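PDB 4OGG: protein DJ-1 homolog D from Arabidopsis thaliana, which belongs to the DJ-1/PfpI family and carries two sequence-related regions of that family, one after the other, in a single chain. Local coordinates for residues 352-356 and 371-375; 209-214 and 365-369; 270-276 and 296-300; 196-202 and 223-229. All coordinates share one frame; numbering follows the deposited sequence.

Interaction 1: residues 352-356 and 371-375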
loop_
_atom_site.group_PDB
_atom_site.type_symbol
_atom_site.label_atom_id
_atom_site.label_comp_id
_atom_site.label_asym_id
_atom_site.label_seq_id
_atom_site.Cartn_x
_atom_site.Cartn_y
_atom_site.Cartn_z
ATOM N N ASP C 352 7.814 27.713 -3.473
ATOM C CA ASP C 352 6.441 28.135 -3.729
ATOM C C ASP C 352 6.357 29.408 -4.570
ATOM O O ASP C 352 5.277 29.976 -4.749
ATOM C CB ASP C 352 5.697 28.333 -2.404
ATOM C CG ASP C 352 6.274 29.460 -1.572
ATOM O OD1 ASP C 352 7.515 29.548 -1.462
ATOM O OD2 ASP C 352 5.484 30.251 -1.016
ATOM N N ARG C 353 7.497 29.847 -5.092
ATOM C CA ARG C 353 7.549 31.044 -5.921
ATOM C C ARG C 353 7.205 30.709 -7.373
ATOM O O ARG C 353 7.590 29.657 -7.888
ATOM C CB ARG C 353 8.947 31.670 -5.847
ATOM C CG ARG C 353 9.144 32.883 -6.746
ATOM C CD ARG C 353 10.615 33.281 -6.835
ATOM N NE ARG C 353 11.134 33.857 -5.599
ATOM C CZ ARG C 353 10.715 35.007 -5.080
ATOM N NH1 ARG C 353 9.767 35.705 -5.690
ATOM N NH2 ARG C 353 11.249 35.462 -3.953
ATOM N N CYS C 354 6.459 31.597 -8.023
ATOM C CA CYS C 354 6.088 31.413 -9.422
ATOM C C CYS C 354 6.523 32.634 -10.218
ATOM O O CYS C 354 6.745 33.707 -9.653
ATOM C CB CYS C 354 4.581 31.204 -9.574
ATOM S SG CYS C 354 4.023 29.570 -9.045
ATOM N N PHE C 355 6.642 32.467 -11.529
ATOM C CA PHE C 355 7.079 33.555 -12.391
ATOM C C PHE C 355 6.148 33.770 -13.573
ATOM O O PHE C 355 5.493 32.842 -14.053
ATOM C CB PHE C 355 8.486 33.259 -12.917
ATOM C CG PHE C 355 9.517 33.074 -11.840
ATOM C CD1 PHE C 355 10.104 34.172 -11.221
ATOM C CD2 PHE C 355 9.914 31.798 -11.455
ATOM C CE1 PHE C 355 11.075 34.003 -10.236
ATOM C CE2 PHE C 355 10.883 31.615 -10.472
ATOM C CZ PHE C 355 11.466 32.721 -9.861
ATOM N N THR C 356 6.101 35.011 -14.041
ATOM C CA THR C 356 5.283 35.368 -15.188
ATOM C C THR C 356 6.186 35.980 -16.253
ATOM O O THR C 356 6.924 36.928 -15.984
ATOM C CB THR C 356 4.187 36.394 -14.816
ATOM O OG1 THR C 356 3.223 35.778 -13.949
ATOM C CG2 THR C 356 3.483 36.904 -16.071
ATOM N N GLU C 371 0.599 31.424 -5.759
ATOM C CA GLU C 371 1.144 32.360 -6.736
ATOM C C GLU C 371 0.825 31.902 -8.151
ATOM O O GLU C 371 0.619 32.724 -9.045
ATOM C CB GLU C 371 2.656 32.513 -6.556
ATOM C CG GLU C 371 3.049 33.161 -5.231
ATOM C CD GLU C 371 4.481 33.667 -5.218
ATOM O OE1 GLU C 371 4.937 34.124 -4.147
ATOM O OE2 GLU C 371 5.149 33.618 -6.275
ATOM N N PHE C 372 0.775 30.588 -8.350
ATOM C CA PHE C 372 0.463 30.016 -9.658
ATOM C C PHE C 372 -0.911 30.515 -10.109
ATOM O O PHE C 372 -1.058 31.084 -11.193
ATOM C CB PHE C 372 0.455 28.483 -9.566
ATOM C CG PHE C 372 0.312 27.782 -10.895
ATOM C CD1 PHE C 372 1.301 27.896 -11.871
ATOM C CD2 PHE C 372 -0.787 26.964 -11.149
ATOM C CE1 PHE C 372 1.199 27.204 -13.076
ATOM C CE2 PHE C 372 -0.901 26.266 -12.350
ATOM C CZ PHE C 372 0.096 26.385 -13.317
ATOM N N VAL C 373 -1.915 30.299 -9.267
ATOM C CA VAL C 373 -3.274 30.721 -9.580
ATOM C C VAL C 373 -3.384 32.245 -9.605
ATOM O O VAL C 373 -4.029 32.814 -10.486
ATOM C CB VAL C 373 -4.276 30.154 -8.550
ATOM C CG1 VAL C 373 -5.678 30.670 -8.841
ATOM C CG2 VAL C 373 -4.258 28.631 -8.599
ATOM N N SER C 374 -2.740 32.901 -8.644
ATOM C CA SER C 374 -2.773 34.360 -8.556
ATOM C C SER C 374 -2.215 35.025 -9.816
ATOM O O SER C 374 -2.811 35.960 -10.355
ATOM C CB SER C 374 -1.975 34.831 -7.333
ATOM O OG SER C 374 -2.012 36.243 -7.207
ATOM N N GLN C 375 -1.070 34.544 -10.287
ATOM C CA GLN C 375 -0.460 35.121 -11.476
ATOM C C GLN C 375 -1.258 34.812 -12.738
ATOM O O GLN C 375 -1.276 35.610 -13.673
ATOM C CB GLN C 375 0.993 34.655 -11.604
ATOM C CG GLN C 375 1.840 35.120 -10.419
ATOM C CD GLN C 375 3.317 34.805 -10.552
ATOM O OE1 GLN C 375 4.053 34.836 -9.565
ATOM N NE2 GLN C 375 3.763 34.517 -11.771
HETATM O O HOH W 1 2.772 30.364 -3.873
HETATM O O HOH W 2 0.835 37.319 -13.892
#

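Interaction 2: residues 209-214 and 365-369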
loop_
_atom_site.group_PDB
_atom_site.type_symbol
_atom_site.label_atom_id
_atom_site.label_comp_id
_atom_site.label_asym_id
_atom_site.label_seq_id
_atom_site.Cartn_x
_atom_site.Cartn_y
_atom_site.Cartn_z
ATOM N N TYR C 209 -2.451 17.106 -6.253
ATOM C CA TYR C 209 -2.767 18.497 -5.931
ATOM C C TYR C 209 -2.737 19.397 -7.160
ATOM O O TYR C 209 -3.585 20.270 -7.329
ATOM C CB TYR C 209 -1.747 19.099 -4.965
ATOM C CG TYR C 209 -1.806 18.707 -3.513
ATOM C CD1 TYR C 209 -2.995 18.312 -2.898
ATOM C CD2 TYR C 209 -0.672 18.853 -2.719
ATOM C CE1 TYR C 209 -3.041 18.079 -1.515
ATOM C CE2 TYR C 209 -0.709 18.633 -1.362
ATOM C CZ TYR C 209 -1.886 18.249 -0.759
ATOM O OH TYR C 209 -1.884 18.055 0.600
ATOM N N GLU C 210 -1.730 19.188 -8.002
ATOM C CA GLU C 210 -1.518 20.025 -9.175
ATOM C C GLU C 210 -2.623 20.060 -10.209
ATOM O O GLU C 210 -2.690 20.993 -11.013
ATOM C CB GLU C 210 -0.170 19.670 -9.792
ATOM C CG GLU C 210 0.926 19.845 -8.753
ATOM C CD GLU C 210 2.283 19.378 -9.208
ATOM O OE1 GLU C 210 3.172 19.263 -8.339
ATOM O OE2 GLU C 210 2.460 19.131 -10.419
ATOM N N VAL C 211 -3.491 19.058 -10.203
ATOM C CA VAL C 211 -4.614 19.088 -11.124
ATOM C C VAL C 211 -5.828 19.642 -10.374
ATOM O O VAL C 211 -6.466 20.590 -10.825
ATOM C CB VAL C 211 -4.963 17.683 -11.694
ATOM C CG1 VAL C 211 -5.210 16.689 -10.568
ATOM C CG2 VAL C 211 -6.200 17.785 -12.593
ATOM N N LYS C 212 -6.112 19.081 -9.202
ATOM C CA LYS C 212 -7.284 19.485 -8.434
ATOM C C LYS C 212 -7.299 20.914 -7.912
ATOM O O LYS C 212 -8.311 21.604 -8.034
ATOM C CB LYS C 212 -7.502 18.531 -7.255
ATOM C CG LYS C 212 -8.950 18.497 -6.755
ATOM C CD LYS C 212 -9.849 17.732 -7.730
ATOM C CE LYS C 212 -11.233 17.474 -7.143
ATOM N NZ LYS C 212 -12.091 16.646 -8.046
ATOM N N VAL C 213 -6.197 21.362 -7.324
ATOM C CA VAL C 213 -6.167 22.709 -6.770
ATOM C C VAL C 213 -6.379 23.811 -7.805
ATOM O O VAL C 213 -7.280 24.638 -7.653
ATOM C CB VAL C 213 -4.866 22.961 -5.975
ATOM C CG1 VAL C 213 -4.855 24.384 -5.424
ATOM C CG2 VAL C 213 -4.775 21.966 -4.821
ATOM N N PRO C 214 -5.562 23.848 -8.872
ATOM C CA PRO C 214 -5.789 24.915 -9.854
ATOM C C PRO C 214 -7.158 24.773 -10.521
ATOM O O PRO C 214 -7.855 25.763 -10.757
ATOM C CB PRO C 214 -4.642 24.725 -10.849
ATOM C CG PRO C 214 -3.553 24.102 -10.001
ATOM C CD PRO C 214 -4.332 23.097 -9.187
ATOM N N ALA C 365 6.435 23.467 -8.058
ATOM C CA ALA C 365 5.848 22.332 -7.344
ATOM C C ALA C 365 4.531 22.754 -6.707
ATOM O O ALA C 365 4.202 23.941 -6.698
ATOM C CB ALA C 365 6.817 21.846 -6.275
ATOM N N TRP C 366 3.789 21.805 -6.143
ATOM C CA TRP C 366 2.500 22.164 -5.559
ATOM C C TRP C 366 2.489 23.230 -4.464
ATOM O O TRP C 366 1.471 23.888 -4.266
ATOM C CB TRP C 366 1.710 20.922 -5.095
ATOM C CG TRP C 366 2.420 19.908 -4.250
ATOM C CD1 TRP C 366 2.924 18.705 -4.669
ATOM C CD2 TRP C 366 2.582 19.934 -2.826
ATOM N NE1 TRP C 366 3.377 17.978 -3.592
ATOM C CE2 TRP C 366 3.182 18.708 -2.450
ATOM C CE3 TRP C 366 2.274 20.872 -1.828
ATOM C CZ2 TRP C 366 3.479 18.395 -1.119
ATOM C CZ3 TRP C 366 2.569 20.559 -0.503
ATOM C CH2 TRP C 366 3.166 19.330 -0.163
ATOM N N PRO C 367 3.605 23.419 -3.738
ATOM C CA PRO C 367 3.555 24.460 -2.705
ATOM C C PRO C 367 3.334 25.847 -3.315
ATOM O O PRO C 367 2.917 26.779 -2.628
ATOM C CB PRO C 367 4.922 24.349 -2.037
ATOM C CG PRO C 367 5.238 22.887 -2.163
ATOM C CD PRO C 367 4.810 22.583 -3.587
ATOM N N GLY C 368 3.613 25.973 -4.610
ATOM C CA GLY C 368 3.461 27.254 -5.283
ATOM C C GLY C 368 2.114 27.575 -5.914
ATOM O O GLY C 368 2.001 28.548 -6.661
ATOM N N HIS C 369 1.086 26.790 -5.611
ATOM C CA HIS C 369 -0.233 27.032 -6.193
ATOM C C HIS C 369 -0.833 28.420 -5.947
ATOM O O HIS C 369 -1.491 28.972 -6.830
ATOM C CB HIS C 369 -1.212 25.946 -5.738
ATOM C CG HIS C 369 -0.996 24.630 -6.419
ATOM N ND1 HIS C 369 -1.372 23.430 -5.859
ATOM C CD2 HIS C 369 -0.437 24.328 -7.615
ATOM C CE1 HIS C 369 -1.052 22.444 -6.679
ATOM N NE2 HIS C 369 -0.483 22.962 -7.752
HETATM O O HOH W 3 5.459 19.172 -6.452
#

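Interaction 3: residues 270-276 and 296-300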
loop_
_atom_site.group_PDB
_atom_site.type_symbol
_atom_site.label_atom_id
_atom_site.label_comp_id
_atom_site.label_asym_id
_atom_site.label_seq_id
_atom_site.Cartn_x
_atom_site.Cartn_y
_atom_site.Cartn_z
ATOM N N SER C 270 -9.413 24.633 -29.516
ATOM C CA SER C 270 -8.520 25.447 -28.700
ATOM C C SER C 270 -8.811 26.941 -28.789
ATOM O O SER C 270 -8.493 27.696 -27.870
ATOM C CB SER C 270 -7.066 25.186 -29.099
ATOM O OG SER C 270 -6.727 23.821 -28.928
ATOM N N SER C 271 -9.411 27.370 -29.893
ATOM C CA SER C 271 -9.729 28.780 -30.075
ATOM C C SER C 271 -10.914 29.171 -29.202
ATOM O O SER C 271 -11.246 30.351 -29.079
ATOM C CB SER C 271 -10.058 29.065 -31.542
ATOM O OG SER C 271 -11.231 28.378 -31.942
ATOM N N SER C 272 -11.549 28.172 -28.599
ATOM C CA SER C 272 -12.703 28.398 -27.740
ATOM C C SER C 272 -12.280 28.653 -26.299
ATOM O O SER C 272 -13.112 28.965 -25.447
ATOM C CB SER C 272 -13.628 27.180 -27.777
ATOM O OG SER C 272 -13.951 26.830 -29.110
ATOM N N TYR C 273 -10.984 28.523 -26.033
ATOM C CA TYR C 273 -10.454 28.719 -24.689
ATOM C C TYR C 273 -9.650 30.001 -24.553
ATOM O O TYR C 273 -9.051 30.480 -25.516
ATOM C CB TYR C 273 -9.596 27.512 -24.299
ATOM C CG TYR C 273 -10.404 26.248 -24.169
ATOM C CD1 TYR C 273 -11.156 25.996 -23.023
ATOM C CD2 TYR C 273 -10.473 25.333 -25.217
ATOM C CE1 TYR C 273 -11.957 24.865 -22.923
ATOM C CE2 TYR C 273 -11.275 24.198 -25.129
ATOM C CZ TYR C 273 -12.014 23.972 -23.979
ATOM O OH TYR C 273 -12.818 22.863 -23.888
ATOM N N ASP C 274 -9.641 30.551 -23.344
ATOM C CA ASP C 274 -8.920 31.783 -23.071
ATOM C C ASP C 274 -7.572 31.513 -22.419
ATOM O O ASP C 274 -6.704 32.387 -22.394
ATOM C CB ASP C 274 -9.760 32.682 -22.166
ATOM C CG ASP C 274 -11.121 32.981 -22.755
ATOM O OD1 ASP C 274 -11.175 33.628 -23.822
ATOM O OD2 ASP C 274 -12.136 32.565 -22.155
ATOM N N ALA C 275 -7.398 30.308 -21.881
ATOM C CA ALA C 275 -6.144 29.949 -21.226
ATOM C C ALA C 275 -5.913 28.442 -21.153
ATOM O O ALA C 275 -6.845 27.643 -21.248
ATOM C CB ALA C 275 -6.096 30.547 -19.823
ATOM N N LEU C 276 -4.650 28.068 -20.976
ATOM C CA LEU C 276 -4.259 26.669 -20.888
ATOM C C LEU C 276 -3.507 26.426 -19.588
ATOM O O LEU C 276 -2.667 27.233 -19.190
ATOM C CB LEU C 276 -3.353 26.307 -22.067
ATOM C CG LEU C 276 -2.908 24.852 -22.221
ATOM C CD1 LEU C 276 -4.104 23.979 -22.580
ATOM C CD2 LEU C 276 -1.842 24.764 -23.309
ATOM N N ILE C 296 -1.644 21.984 -29.636
ATOM C CA ILE C 296 -2.489 22.827 -28.793
ATOM C C ILE C 296 -1.638 23.862 -28.065
ATOM O O ILE C 296 -2.019 25.027 -27.956
ATOM C CB ILE C 296 -3.257 21.976 -27.760
ATOM C CG1 ILE C 296 -4.224 21.036 -28.485
ATOM C CG2 ILE C 296 -4.010 22.879 -26.792
ATOM C CD1 ILE C 296 -4.886 20.020 -27.587
ATOM N N VAL C 297 -0.482 23.435 -27.573
ATOM C CA VAL C 297 0.420 24.334 -26.867
ATOM C C VAL C 297 0.953 25.425 -27.794
ATOM O O VAL C 297 1.008 26.598 -27.421
ATOM C CB VAL C 297 1.612 23.563 -26.269
ATOM C CG1 VAL C 297 2.609 24.535 -25.658
ATOM C CG2 VAL C 297 1.115 22.585 -25.214
ATOM N N LYS C 298 1.354 25.032 -28.998
ATOM C CA LYS C 298 1.882 25.979 -29.974
ATOM C C LYS C 298 0.824 27.017 -30.330
ATOM O O LYS C 298 1.131 28.197 -30.502
ATOM C CB LYS C 298 2.330 25.240 -31.237
ATOM C CG LYS C 298 3.467 24.254 -31.008
ATOM C CD LYS C 298 3.798 23.487 -32.280
ATOM C CE LYS C 298 4.908 22.479 -32.046
ATOM N NZ LYS C 298 5.212 21.706 -33.282
ATOM N N GLU C 299 -0.421 26.569 -30.432
ATOM C CA GLU C 299 -1.528 27.453 -30.766
ATOM C C GLU C 299 -1.715 28.534 -29.704
ATOM O O GLU C 299 -1.773 29.721 -30.024
ATOM C CB GLU C 299 -2.815 26.644 -30.921
ATOM C CG GLU C 299 -3.985 27.444 -31.458
ATOM C CD GLU C 299 -5.166 26.569 -31.816
ATOM O OE1 GLU C 299 -4.982 25.619 -32.608
ATOM O OE2 GLU C 299 -6.277 26.832 -31.311
ATOM N N PHE C 300 -1.811 28.126 -28.441
ATOM C CA PHE C 300 -1.982 29.087 -27.355
ATOM C C PHE C 300 -0.793 30.027 -27.262
ATOM O O PHE C 300 -0.954 31.224 -27.027
ATOM C CB PHE C 300 -2.155 28.372 -26.011
ATOM C CG PHE C 300 -3.547 27.869 -25.763
ATOM C CD1 PHE C 300 -4.022 26.731 -26.407
ATOM C CD2 PHE C 300 -4.389 28.541 -24.880
ATOM C CE1 PHE C 300 -5.316 26.268 -26.173
ATOM C CE2 PHE C 300 -5.683 28.087 -24.639
ATOM C CZ PHE C 300 -6.148 26.948 -25.286
#

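Interaction 4: residues 196-202 and 223-229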
loop_
_atom_site.group_PDB
_atom_site.type_symbol
_atom_site.label_atom_id
_atom_site.label_comp_id
_atom_site.label_asym_id
_atom_site.label_seq_id
_atom_site.Cartn_x
_atom_site.Cartn_y
_atom_site.Cartn_z
ATOM N N LYS C 196 -14.343 33.326 -18.180
ATOM C CA LYS C 196 -13.277 32.769 -19.003
ATOM C C LYS C 196 -13.406 31.256 -19.140
ATOM O O LYS C 196 -13.997 30.592 -18.290
ATOM C CB LYS C 196 -11.914 33.098 -18.384
ATOM C CG LYS C 196 -11.634 34.581 -18.192
ATOM C CD LYS C 196 -11.528 35.313 -19.522
ATOM C CE LYS C 196 -11.106 36.761 -19.323
ATOM N NZ LYS C 196 -12.062 37.517 -18.461
ATOM N N ARG C 197 -12.851 30.720 -20.222
ATOM C CA ARG C 197 -12.866 29.283 -20.471
ATOM C C ARG C 197 -11.422 28.800 -20.379
ATOM O O ARG C 197 -10.543 29.317 -21.072
ATOM C CB ARG C 197 -13.431 28.982 -21.860
ATOM C CG ARG C 197 -14.918 29.252 -21.994
ATOM C CD ARG C 197 -15.372 29.126 -23.440
ATOM N NE ARG C 197 -15.115 27.799 -23.995
ATOM C CZ ARG C 197 -15.727 26.689 -23.598
ATOM N NH1 ARG C 197 -16.638 26.736 -22.635
ATOM N NH2 ARG C 197 -15.434 25.529 -24.170
ATOM N N ILE C 198 -11.183 27.814 -19.521
ATOM C CA ILE C 198 -9.837 27.288 -19.321
ATOM C C ILE C 198 -9.748 25.802 -19.658
ATOM O O ILE C 198 -10.628 25.023 -19.293
ATOM C CB ILE C 198 -9.392 27.485 -17.853
ATOM C CG1 ILE C 198 -9.754 28.898 -17.381
ATOM C CG2 ILE C 198 -7.896 27.244 -17.722
ATOM C CD1 ILE C 198 -9.105 30.007 -18.172
ATOM N N LEU C 199 -8.681 25.420 -20.357
ATOM C CA LEU C 199 -8.459 24.026 -20.735
ATOM C C LEU C 199 -7.286 23.433 -19.959
ATOM O O LEU C 199 -6.219 24.035 -19.879
ATOM C CB LEU C 199 -8.165 23.911 -22.235
ATOM C CG LEU C 199 -7.808 22.503 -22.727
ATOM C CD1 LEU C 199 -9.010 21.589 -22.572
ATOM C CD2 LEU C 199 -7.368 22.555 -24.179
ATOM N N PHE C 200 -7.496 22.250 -19.389
ATOM C CA PHE C 200 -6.461 21.555 -18.628
ATOM C C PHE C 200 -5.980 20.332 -19.393
ATOM O O PHE C 200 -6.786 19.484 -19.770
ATOM C CB PHE C 200 -7.008 21.089 -17.275
ATOM C CG PHE C 200 -6.830 22.081 -16.167
ATOM C CD1 PHE C 200 -7.402 23.347 -16.244
ATOM C CD2 PHE C 200 -6.100 21.742 -15.033
ATOM C CE1 PHE C 200 -7.250 24.261 -15.202
ATOM C CE2 PHE C 200 -5.943 22.645 -13.987
ATOM C CZ PHE C 200 -6.519 23.909 -14.071
ATOM N N LEU C 201 -4.674 20.246 -19.628
ATOM C CA LEU C 201 -4.103 19.096 -20.322
ATOM C C LEU C 201 -3.748 18.067 -19.255
ATOM O O LEU C 201 -2.745 18.208 -18.554
ATOM C CB LEU C 201 -2.853 19.509 -21.097
ATOM C CG LEU C 201 -3.109 20.438 -22.286
ATOM C CD1 LEU C 201 -1.795 20.949 -22.848
ATOM C CD2 LEU C 201 -3.896 19.676 -23.347
ATOM N N CYS C 202 -4.583 17.041 -19.136
ATOM C CA CYS C 202 -4.394 16.000 -18.136
ATOM C C CYS C 202 -3.869 14.687 -18.700
ATOM O O CYS C 202 -3.772 14.506 -19.916
ATOM C CB CYS C 202 -5.718 15.739 -17.411
ATOM S SG CYS C 202 -6.447 17.211 -16.643
ATOM N N CYS C 223 -15.083 30.498 -13.494
ATOM C CA CYS C 223 -14.608 30.123 -14.824
ATOM C C CYS C 223 -15.133 28.764 -15.268
ATOM O O CYS C 223 -15.449 27.902 -14.445
ATOM C CB CYS C 223 -13.075 30.068 -14.849
ATOM S SG CYS C 223 -12.213 31.565 -14.329
ATOM N N GLN C 224 -15.237 28.583 -16.580
ATOM C CA GLN C 224 -15.663 27.305 -17.134
ATOM C C GLN C 224 -14.335 26.590 -17.344
ATOM O O GLN C 224 -13.487 27.064 -18.100
ATOM C CB GLN C 224 -16.377 27.500 -18.475
ATOM C CG GLN C 224 -16.711 26.200 -19.203
ATOM C CD GLN C 224 -17.544 25.248 -18.365
ATOM O OE1 GLN C 224 -18.571 25.632 -17.805
ATOM N NE2 GLN C 224 -17.110 23.996 -18.283
ATOM N N VAL C 225 -14.147 25.463 -16.668
ATOM C CA VAL C 225 -12.890 24.733 -16.774
ATOM C C VAL C 225 -13.087 23.312 -17.278
ATOM O O VAL C 225 -13.843 22.538 -16.695
ATOM C CB VAL C 225 -12.178 24.683 -15.402
ATOM C CG1 VAL C 225 -10.726 24.274 -15.580
ATOM C CG2 VAL C 225 -12.282 26.042 -14.717
ATOM N N ASP C 226 -12.396 22.975 -18.365
ATOM C CA ASP C 226 -12.496 21.641 -18.943
ATOM C C ASP C 226 -11.183 20.881 -18.798
ATOM O O ASP C 226 -10.107 21.471 -18.813
ATOM C CB ASP C 226 -12.877 21.723 -20.425
ATOM C CG ASP C 226 -14.205 22.422 -20.649
ATOM O OD1 ASP C 226 -15.180 22.087 -19.947
ATOM O OD2 ASP C 226 -14.273 23.303 -21.532
ATOM N N ALA C 227 -11.287 19.564 -18.664
ATOM C CA ALA C 227 -10.118 18.708 -18.518
ATOM C C ALA C 227 -10.156 17.629 -19.590
ATOM O O ALA C 227 -11.171 16.951 -19.759
ATOM C CB ALA C 227 -10.106 18.075 -17.128
ATOM N N VAL C 228 -9.052 17.474 -20.315
ATOM C CA VAL C 228 -8.978 16.471 -21.371
ATOM C C VAL C 228 -7.698 15.647 -21.295
ATOM O O VAL C 228 -6.704 16.066 -20.703
ATOM C CB VAL C 228 -9.042 17.119 -22.769
ATOM C CG1 VAL C 228 -10.316 17.945 -22.903
ATOM C CG2 VAL C 228 -7.809 17.984 -23.001
ATOM N N CYS C 229 -7.746 14.471 -21.911
ATOM C CA CYS C 229 -6.614 13.554 -21.964
ATOM C C CYS C 229 -6.757 12.728 -23.236
ATOM O O CYS C 229 -7.848 12.266 -23.562
ATOM C CB CYS C 229 -6.614 12.622 -20.747
ATOM S SG CYS C 229 -5.376 11.294 -20.811
#

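Interaction 1: residues 352-356 and 371-375
Thr356 OG1 has two polar neighbours, Gln375 NE2 and a water. NE2 of Gln375 stands 2.6 Å from Thr356 OG1 in a weak, bent bond (122° at the hydrogen); the water, 2.8 Å from OG1, donates to Gln375 O. Gln375 runs extended beyond CG, and its amide ends over the backbone of 354-356. Its OE1 lies 2.9 Å from Cys354 O, two acceptors close together, and its NE2 is near another donor, Thr356 N, so the modelled rotation of this amide, and with it the weak bond, is doubtful. One helical turn earlier Glu371 gives the clearest bond: Cys354 N donates to Glu371 OE2 at 3.0 Å, nearly straight at 162° but arriving from above the carboxylate plane. CG of Glu371 is anti to its carbonyl carbon (chi1 -66°), and the straight chain beyond it carries the carboxylate out to the loop. A second water joins Asp352 O to Glu371 N. Between these polar ends Cys354 is buried; its SG touches Phe372 CB at 3.8 Å and lies at the edge of the Phe372 ring, a sulfur-aromatic contact. Beside strand 355-357, at the sheet's edge within this chain, one clear direct bond, one weak one and two water bridges make a polar link that is partly solvent-mediated.

Interaction 2: residues 209-214 and 365-369
The side chain of His369 packs as a knob into a hole on helix 208-221 formed by Tyr209, Glu210, Val213 and Pro214. Pro214 CG lies over one ring face, 4.2 Å from the centroid and 23° off the normal, a CH-pi contact; Trp366 O covers the opposite face. Glu210 CA lies at the edge, 3.4 Å from His369 NE2, and this nitrogen is buried without a polar partner in the model. Val213 CB meets His369 ND1 obliquely at 3.5 Å. One turn back along the helix, Tyr209 aims its edge at the face of Trp366 in a T-shaped pair, planes 81° apart, with CD2 of Tyr209 3.4 Å from Trp366 CD2. Trp366 CG sits between its backbone N and carbonyl carbon (chi1 49°), which stands the indole up against the tyrosine; Pro367 CD backs the other indole face. The contact joins this helix of the DJ-1/PfpI fold to the loop linking strand 360-362 and helix 369-380, whose N-cap is Gly368. The Glu210 side chain is extended, and a water accepts from Trp366 N while donating to Glu210 OE1 at 3.0 Å. That same oxygen lies close to OZ3 of the modified residue at position 311, S-[(R)-carboxy(hydroxy)methyl]-L-cysteine; a glutamate beside a cysteine is a feature known from DJ-1 relatives. Farther out, Gln23 of helix 15-27 accepts from His369 ND1 and donates to Trp366 O, fixing the imidazole's rotation. Asp15 bonds Tyr209 OH, and His243 O takes the Trp366 NE1 hydrogen. His64 stacks on Tyr209 and meets Trp366 edge-to-face.

Interaction 3: residues 270-276 and 296-300
Phe300 projects from helix 291-302 into the bend of 270-276, which wraps its ring from several directions. Over one face stands Leu276 CB, 3.9 Å from the ring centroid and 18° off the normal, a CH-pi contact displaced toward the rim. Tyr273 CB meets the rim near the ring plane, 3.6 Å from Phe300 CZ, while its own ring leads away. Ala275 C approaches Phe300 CE2 obliquely at 3.5 Å, and Ser270 CB lies 3.6 Å from Phe300 CE1. The phenyl group reaches this bend with CG anti to its carbonyl carbon (chi1 -81°). Leu276 takes the other course, CG anti to the backbone N (chi1 -176°), which sends its methyls toward Ile296 and Val297: CD2 of Leu276 meets Val297 CG2 at 4.1 Å, the two side chains at about a right angle. One turn before Phe300, Ile296 sets CG2 3.6 Å from Ser270 OG, a hydroxyl against a methyl. No hydrogen bond crosses between the segments, so the grip rests on shape and apolar contact. Lys305 adds a cation-pi contact to Phe300 and bonds Tyr273 O. Helix 291-302 lies in the beta-alpha-beta connection between parallel strands 275-278 and 307-309; Leu276 bonds through its backbone to Ala308, Ala275 pairs with Leu199 of strand 197-201, and Val297 packs on toward Ile316, Leu317 and Ala320 of helix 314-320.

Interaction 4: residues 196-202 and 223-229
Six backbone hydrogen bonds join segments 196-202 and 223-229, whose strands run parallel, Ile198 opposite Val225 and Phe200 opposite Ala227. Ile198 N donates to Gln224 O at 2.8 Å, and Ile198 O receives Asp226 N at 2.9 Å. The alternation continues through Phe200 to Cys202 N, which reaches Val228 O at 2.8 Å. Charge adds a long salt bridge between Arg197 NH2 and Asp226 OD2, 3.6 Å apart. The oxygen stands well out of the guanidinium plane and no N-H points at it, so the pairing is one of charge alone; Arg197 NE hydrogen-bonds Ser272 O. Asp226 OD2 also takes a hydrogen bond from Tyr273 OH, and its OD1 accepts from Gln224 NE2 at 3.2 Å. On this same face Leu199, with CG anti to the backbone N (chi1 175°), brings CD1 to within 3.8 Å of Val228 CG2, the side chains roughly perpendicular. The other face is apolar: Phe200 CE1 touches Val225 CG1 at 3.5 Å, and Cys202 SG rests 3.8 Å from Ala227 CB. Helix 208-221 makes the beta-alpha-beta crossover between the two strands and covers that face, with Phe215 edge-to-face on Phe200. Leu201, on the Arg197 face, packs against Val293 and Val297 of helix 291-302. Strand 197-201 pairs on its far side with 275-278, while 224-228 is outermost within the chain.

Overall arrangement
All four contacts belong to the second DJ-1/PfpI region, where helices pack about a six-stranded mixed sheet. Interactions 1, 3 and 4 all reach this sheet: 4 pairs the outermost strand 224-228 with its neighbour 197-201, 3 uses the next strand, 275-278, and 1 lies at the opposite edge. Centres of 3 and 4 are about 10 Å apart, and they touch; those of 1 and 3 about 20 Å. Interaction 2 touches 1 through Pro214 and Phe372 and 4 through Phe200. Along the chain 4 closes before 3 opens and 3 before 1; the segments of 2 alternate with those of 4 and of 1, and 3 is nested within 2, which joins distant segments beside the modified cysteine at position 311.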